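Local coordinates for protein tail component (Lactobacillus phage J-1, PDB 5LY8) that probably binds host cell-wall saccharides through this second carbohydrate-binding module of the evolved distal tail protein, consistent with a role in phage attachment to Lactobacillus casei, at residues V109-F114 against S125-D130; Q137-G142 against L153-L158. One frame throughout, in Å; residues are numbered along the deposited sequence. Where two conformers were deposited one is given.

Interaction 1 of 2, residues V109-F114 against S125-D130; sequences VGRFEF and SLALFD. With MG (magnesium ion), chain B.
G110 to F114 pair with L126 to D130 as the two antiparallel arms of a β hairpin, in a domain of the concanavalin-like β-sandwich clan; the strand axes run at 164° to each other, 4.7 Å apart at closest. Backbone bonding is reciprocal at three hydrogen-bonded pairs, G110 with D130, F112 with L128 and F114 with L126. Between them R111 faces F129 and E113 faces A127 as non-hydrogen-bonded pairs, with CA-H...O contacts such as A127 CA to F112 O (3.2 Å) filling in.

Apolar packing occupies the face that bears F112, F114, L126 and L128 and is turned to strand 94-103. The F112 ring lies across its neighbour strand because CG sits between the backbone N and the carbonyl carbon (chi1 64°). L128 CB then rests over one ring face, 3.8 Å from the F112 centroid, while L126 CD2 comes to the ring edge.

The other face, bearing R111, E113, A127 and F129, carries a salt bridge. R111, extended from CG to NE, presents NE and NH2 side-on to the single oxygen E113 OE2, each at 2.9 Å; that oxygen lies in the guanidinium plane and is met on its anti side, both donors tilted out of the carboxylate plane. F38 N also reaches E113 OE2, and E113 OE1 takes A37 N and N115 ND2, which should restrict carboxylate rotation. A127 CB covers one guanidinium face, 3.6 Å from R111 NH2, and R111 NH1 stands 3.4 Å from F129 CD1, with guanidinium and ring planes 35° apart.

Metal binding ends the hairpin: D130 chelates magnesium with both carboxylate oxygens, beside A106, E108, S132 and N135, and D130 OD2 also accepts from T104 OG1.

Interaction 2 of 2, residues Q137-G142 against L153-L158; sequences QWVFSG and LFFDLL
V139 sets CG1 squarely over the F155 ring, 3.5 Å from its centroid and 8° off the normal, in an antiparallel β hairpin whose arms, 138-142 and 153-158, run at 160° to each other. With V139 CG1 anti to the backbone N, the second branch, V139 CG2, meets L157 CD2 at 3.7 Å. On the reverse face the edge of the F154 ring is directed at the face of F140: the centroids are 4.9 Å apart, the planes stand at 62°, and F154 CE2 is over the middle of the F140 ring. Farther along, L158 CB packs obliquely against W138 CD1 at 3.6 Å.

Main-chain bonds set the register beneath these side chains. F140 and D156 exchange two bonds, whereas G142 N to F154 O is weak. A classic β bulge interrupts the pairing here: L153 and F154 both face G142, and L153 N bonds to G142 O at 2.8 Å. Without a side chain, G142 lets the F154 ring lie against the main chain, with G142 N 3.3 Å above the ring plane near its rim.

Beyond this shell, F181 of strand 178-185 meets F154 edge-to-face and also touches F140, setting the inward aromatic face against the neighbouring sheet. R160, a loop residue, forms a cation-pi contact with W138. F155 and L157 are themselves exposed.

At the opposite end from the bulge, Q137 in the conformer given bends at chi2 to bring its amide back over the strand ends. Provisionally, its NE2 donates to W138 O and to L158 O at 2.8 Å, approaching the L158 carbonyl from above its plane.

Followed from the N terminus, the chain runs through 109-114, turns and returns as 125-130, so interaction 1 closes a loop with ten intervening residues. It then passes S132 and N135 of the magnesium site, enters 137-142 and folds back at 153-158, where interaction 2 closes a second loop of the same length. The two are in series, neither nested nor crossed. Strands 121-130 and 138-144 are direct neighbours, joined by probable bonds from V139 N to F129 O (2.8 Å) and S141 N to A127 O (2.9 Å). Four consecutive strands, 110-118 to 151-158, thus form one antiparallel run, with strand 208-216 on the outer side of 110-118.

Interaction 1 of 2, residues V109-F114 against S125-D130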
loop_
_atom_site.group_PDB
_atom_site.type_symbol
_atom_site.label_atom_id
_atom_site.label_comp_id
_atom_site.label_asym_id
_atom_site.label_seq_id
_atom_site.Cartn_x
_atom_site.Cartn_y
_atom_site.Cartn_z
ATOM N N VAL A 109 16.297 -3.177 6.397
ATOM C CA VAL A 109 14.979 -3.163 7.025
ATOM C C VAL A 109 14.114 -2.150 6.297
ATOM O O VAL A 109 14.561 -1.019 6.034
ATOM C CB VAL A 109 15.096 -2.837 8.543
ATOM C CG1 VAL A 109 13.753 -2.507 9.185
ATOM C CG2 VAL A 109 15.785 -3.982 9.288
ATOM N N GLY A 110 12.871 -2.505 6.016
ATOM C CA GLY A 110 12.000 -1.531 5.380
ATOM C C GLY A 110 10.589 -2.038 5.337
ATOM O O GLY A 110 10.336 -3.226 5.528
ATOM N N ARG A 111 9.657 -1.129 5.082
ATOM C CA ARG A 111 8.238 -1.451 5.004
ATOM C C ARG A 111 7.593 -0.519 4.009
ATOM O O ARG A 111 7.970 0.652 3.931
ATOM C CB ARG A 111 7.581 -1.252 6.407
ATOM C CG ARG A 111 6.065 -1.323 6.446
ATOM C CD ARG A 111 5.553 -1.087 7.878
ATOM N NE ARG A 111 4.118 -1.374 7.982
ATOM C CZ ARG A 111 3.598 -2.571 8.156
ATOM N NH1 ARG A 111 4.387 -3.631 8.315
ATOM N NH2 ARG A 111 2.288 -2.732 8.155
ATOM N N PHE A 112 6.562 -1.010 3.297
ATOM C CA PHE A 112 5.637 -0.110 2.625
ATOM C C PHE A 112 4.220 -0.519 2.930
ATOM O O PHE A 112 3.947 -1.690 3.209
ATOM C CB PHE A 112 5.868 0.072 1.113
ATOM C CG PHE A 112 5.694 -1.128 0.226
ATOM C CD1 PHE A 112 4.436 -1.676 0.004
ATOM C CD2 PHE A 112 6.761 -1.623 -0.509
ATOM C CE1 PHE A 112 4.271 -2.757 -0.868
ATOM C CE2 PHE A 112 6.580 -2.662 -1.425
ATOM C CZ PHE A 112 5.334 -3.206 -1.615
ATOM N N GLU A 113 3.329 0.474 2.913
ATOM C CA GLU A 113 1.888 0.287 3.022
ATOM C C GLU A 113 1.215 0.987 1.875
ATOM O O GLU A 113 1.528 2.150 1.589
ATOM C CB GLU A 113 1.327 0.853 4.333
ATOM C CG GLU A 113 1.798 0.113 5.566
ATOM C CD GLU A 113 1.218 0.639 6.859
ATOM O OE1 GLU A 113 0.364 1.564 6.828
ATOM O OE2 GLU A 113 1.647 0.125 7.924
ATOM N N PHE A 114 0.253 0.300 1.248
ATOM C CA PHE A 114 -0.692 0.898 0.309
ATOM C C PHE A 114 -2.059 0.718 0.964
ATOM O O PHE A 114 -2.540 -0.414 1.129
ATOM C CB PHE A 114 -0.620 0.280 -1.083
ATOM C CG PHE A 114 0.681 0.620 -1.775
ATOM C CD1 PHE A 114 0.949 1.916 -2.166
ATOM C CD2 PHE A 114 1.652 -0.343 -1.980
ATOM C CE1 PHE A 114 2.169 2.246 -2.779
ATOM C CE2 PHE A 114 2.870 -0.019 -2.612
ATOM C CZ PHE A 114 3.110 1.275 -3.019
ATOM N N SER A 125 -5.384 -2.435 4.059
ATOM C CA SER A 125 -3.964 -2.109 4.066
ATOM C C SER A 125 -3.150 -3.263 3.553
ATOM O O SER A 125 -3.185 -4.367 4.140
ATOM C CB SER A 125 -3.502 -1.750 5.477
ATOM O OG SER A 125 -2.091 -1.542 5.491
ATOM N N LEU A 126 -2.437 -3.015 2.436
ATOM C CA LEU A 126 -1.511 -3.982 1.852
ATOM C C LEU A 126 -0.101 -3.599 2.316
ATOM O O LEU A 126 0.299 -2.453 2.112
ATOM C CB LEU A 126 -1.613 -3.933 0.324
ATOM C CG LEU A 126 -0.818 -4.976 -0.466
ATOM C CD1 LEU A 126 -1.367 -5.077 -1.887
ATOM C CD2 LEU A 126 0.696 -4.661 -0.521
ATOM N N ALA A 127 0.628 -4.515 2.937
ATOM C CA ALA A 127 1.992 -4.219 3.364
ATOM C C ALA A 127 2.968 -5.227 2.839
ATOM O O ALA A 127 2.641 -6.403 2.659
ATOM C CB ALA A 127 2.085 -4.139 4.894
ATOM N N LEU A 128 4.204 -4.756 2.591
ATOM C CA LEU A 128 5.355 -5.607 2.375
ATOM C C LEU A 128 6.410 -5.131 3.354
ATOM O O LEU A 128 6.598 -3.915 3.495
ATOM C CB LEU A 128 5.898 -5.521 0.942
ATOM C CG LEU A 128 7.030 -6.481 0.609
ATOM C CD1 LEU A 128 6.548 -7.939 0.537
ATOM C CD2 LEU A 128 7.696 -6.118 -0.714
ATOM N N PHE A 129 7.084 -6.036 4.039
ATOM C CA PHE A 129 8.095 -5.598 4.979
ATOM C C PHE A 129 9.174 -6.661 5.225
ATOM O O PHE A 129 8.961 -7.824 5.098
ATOM C CB PHE A 129 7.468 -5.159 6.323
ATOM C CG PHE A 129 6.698 -6.246 7.014
ATOM C CD1 PHE A 129 5.331 -6.468 6.751
ATOM C CD2 PHE A 129 7.329 -7.065 7.939
ATOM C CE1 PHE A 129 4.661 -7.502 7.442
ATOM C CE2 PHE A 129 6.636 -8.073 8.580
ATOM C CZ PHE A 129 5.345 -8.267 8.333
ATOM N N ASP A 130 10.346 -6.130 5.539
ATOM C CA ASP A 130 11.541 -6.874 5.967
ATOM C C ASP A 130 11.892 -6.172 7.272
ATOM O O ASP A 130 12.424 -5.120 7.276
ATOM C CB ASP A 130 12.685 -6.830 4.932
ATOM C CG ASP A 130 13.950 -7.593 5.415
ATOM O OD1 ASP A 130 14.019 -7.952 6.514
ATOM O OD2 ASP A 130 14.866 -7.822 4.636
HETATM MG MG MG B . 16.563 -7.750 6.510
#

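Interaction 2 of 2, residues Q137-G142 against L153-L158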
loop_
_atom_site.group_PDB
_atom_site.type_symbol
_atom_site.label_atom_id
_atom_site.label_comp_id
_atom_site.label_asym_id
_atom_site.label_seq_id
_atom_site.Cartn_x
_atom_site.Cartn_y
_atom_site.Cartn_z
ATOM N N GLN A 137 14.259 -12.136 4.924
ATOM C CA GLN A 137 12.919 -12.562 4.707
ATOM C C GLN A 137 12.023 -11.309 4.578
ATOM O O GLN A 137 12.105 -10.349 5.365
ATOM C CB GLN A 137 12.475 -13.413 5.896
ATOM C CG GLN A 137 11.108 -14.051 5.722
ATOM C CD GLN A 137 11.039 -14.975 4.545
ATOM O OE1 GLN A 137 11.703 -16.010 4.501
ATOM N NE2 GLN A 137 10.274 -14.580 3.545
ATOM N N TRP A 138 11.198 -11.318 3.554
ATOM C CA TRP A 138 10.160 -10.330 3.487
ATOM C C TRP A 138 8.775 -10.978 3.591
ATOM O O TRP A 138 8.601 -12.174 3.347
ATOM C CB TRP A 138 10.329 -9.348 2.362
ATOM C CG TRP A 138 10.547 -9.894 1.003
ATOM C CD1 TRP A 138 10.187 -11.136 0.544
ATOM C CD2 TRP A 138 10.957 -9.155 -0.141
ATOM N NE1 TRP A 138 10.386 -11.213 -0.812
ATOM C CE2 TRP A 138 10.876 -10.012 -1.257
ATOM C CE3 TRP A 138 11.404 -7.850 -0.331
ATOM C CZ2 TRP A 138 11.180 -9.579 -2.564
ATOM C CZ3 TRP A 138 11.747 -7.435 -1.603
ATOM C CH2 TRP A 138 11.658 -8.299 -2.708
ATOM N N VAL A 139 7.830 -10.195 4.090
ATOM C CA VAL A 139 6.489 -10.653 4.409
ATOM C C VAL A 139 5.483 -9.759 3.695
ATOM O O VAL A 139 5.592 -8.551 3.738
ATOM C CB VAL A 139 6.234 -10.612 5.944
ATOM C CG1 VAL A 139 4.794 -11.004 6.266
ATOM C CG2 VAL A 139 7.186 -11.540 6.711
ATOM N N PHE A 140 4.478 -10.393 3.101
ATOM C CA PHE A 140 3.351 -9.746 2.452
ATOM C C PHE A 140 2.145 -9.959 3.358
ATOM O O PHE A 140 1.846 -11.093 3.719
ATOM C CB PHE A 140 3.163 -10.415 1.092
ATOM C CG PHE A 140 1.918 -10.178 0.291
ATOM C CD1 PHE A 140 1.434 -8.894 0.097
ATOM C CD2 PHE A 140 1.290 -11.229 -0.352
ATOM C CE1 PHE A 140 0.308 -8.676 -0.709
ATOM C CE2 PHE A 140 0.163 -11.013 -1.143
ATOM C CZ PHE A 140 -0.320 -9.736 -1.317
ATOM N N SER A 141 1.496 -8.859 3.767
ATOM C CA SER A 141 0.326 -8.945 4.644
ATOM C C SER A 141 -0.822 -8.137 4.127
ATOM O O SER A 141 -0.629 -7.162 3.390
ATOM C CB SER A 141 0.678 -8.549 6.080
ATOM O OG SER A 141 0.927 -7.152 6.212
ATOM N N GLY A 142 -2.023 -8.541 4.506
ATOM C CA GLY A 142 -3.225 -7.815 4.153
ATOM C C GLY A 142 -4.077 -7.657 5.377
ATOM O O GLY A 142 -4.319 -8.645 6.074
ATOM N N LEU A 153 -5.652 -10.388 7.763
ATOM C CA LEU A 153 -6.208 -11.533 7.039
ATOM C C LEU A 153 -5.173 -12.582 6.715
ATOM O O LEU A 153 -5.500 -13.757 6.636
ATOM C CB LEU A 153 -6.906 -11.052 5.777
ATOM C CG LEU A 153 -8.110 -10.126 6.003
ATOM C CD1 LEU A 153 -8.593 -9.558 4.681
ATOM C CD2 LEU A 153 -9.281 -10.866 6.692
ATOM N N PHE A 154 -3.937 -12.184 6.448
ATOM C CA PHE A 154 -2.885 -13.153 6.153
ATOM C C PHE A 154 -1.550 -12.503 6.447
ATOM O O PHE A 154 -1.432 -11.274 6.424
ATOM C CB PHE A 154 -2.937 -13.638 4.683
ATOM C CG PHE A 154 -2.737 -12.525 3.682
ATOM C CD1 PHE A 154 -3.816 -11.795 3.209
ATOM C CD2 PHE A 154 -1.468 -12.215 3.205
ATOM C CE1 PHE A 154 -3.630 -10.767 2.288
ATOM C CE2 PHE A 154 -1.285 -11.166 2.303
ATOM C CZ PHE A 154 -2.367 -10.447 1.855
ATOM N N PHE A 155 -0.554 -13.339 6.650
ATOM C CA PHE A 155 0.834 -12.979 6.878
ATOM C C PHE A 155 1.595 -14.014 6.072
ATOM O O PHE A 155 1.647 -15.182 6.469
ATOM C CB PHE A 155 1.116 -13.097 8.378
ATOM C CG PHE A 155 2.492 -12.684 8.861
ATOM C CD1 PHE A 155 3.595 -13.511 8.678
ATOM C CD2 PHE A 155 2.661 -11.512 9.581
ATOM C CE1 PHE A 155 4.861 -13.142 9.157
ATOM C CE2 PHE A 155 3.921 -11.158 10.080
ATOM C CZ PHE A 155 5.008 -11.984 9.871
ATOM N N ASP A 156 2.111 -13.631 4.905
ATOM C CA ASP A 156 2.727 -14.558 3.958
ATOM C C ASP A 156 4.216 -14.341 3.894
ATOM O O ASP A 156 4.679 -13.317 3.375
ATOM C CB ASP A 156 2.086 -14.391 2.552
ATOM C CG ASP A 156 0.681 -14.952 2.375
ATOM O OD1 ASP A 156 0.120 -15.506 3.363
ATOM O OD2 ASP A 156 0.133 -14.827 1.261
ATOM N N LEU A 157 4.977 -15.307 4.425
ATOM C CA LEU A 157 6.441 -15.303 4.353
ATOM C C LEU A 157 6.780 -15.726 2.932
ATOM O O LEU A 157 6.592 -16.893 2.566
ATOM C CB LEU A 157 7.045 -16.285 5.383
ATOM C CG LEU A 157 6.999 -15.772 6.826
ATOM C CD1 LEU A 157 6.757 -16.887 7.814
ATOM C CD2 LEU A 157 8.260 -15.059 7.188
ATOM N N LEU A 158 7.222 -14.772 2.109
ATOM C CA LEU A 158 7.487 -14.960 0.690
ATOM C C LEU A 158 8.799 -15.702 0.470
ATOM O O LEU A 158 9.856 -15.173 0.831
ATOM C CB LEU A 158 7.575 -13.609 -0.012
ATOM C CG LEU A 158 6.341 -12.747 0.067
ATOM C CD1 LEU A 158 6.584 -11.445 -0.663
ATOM C CD2 LEU A 158 5.118 -13.471 -0.509
#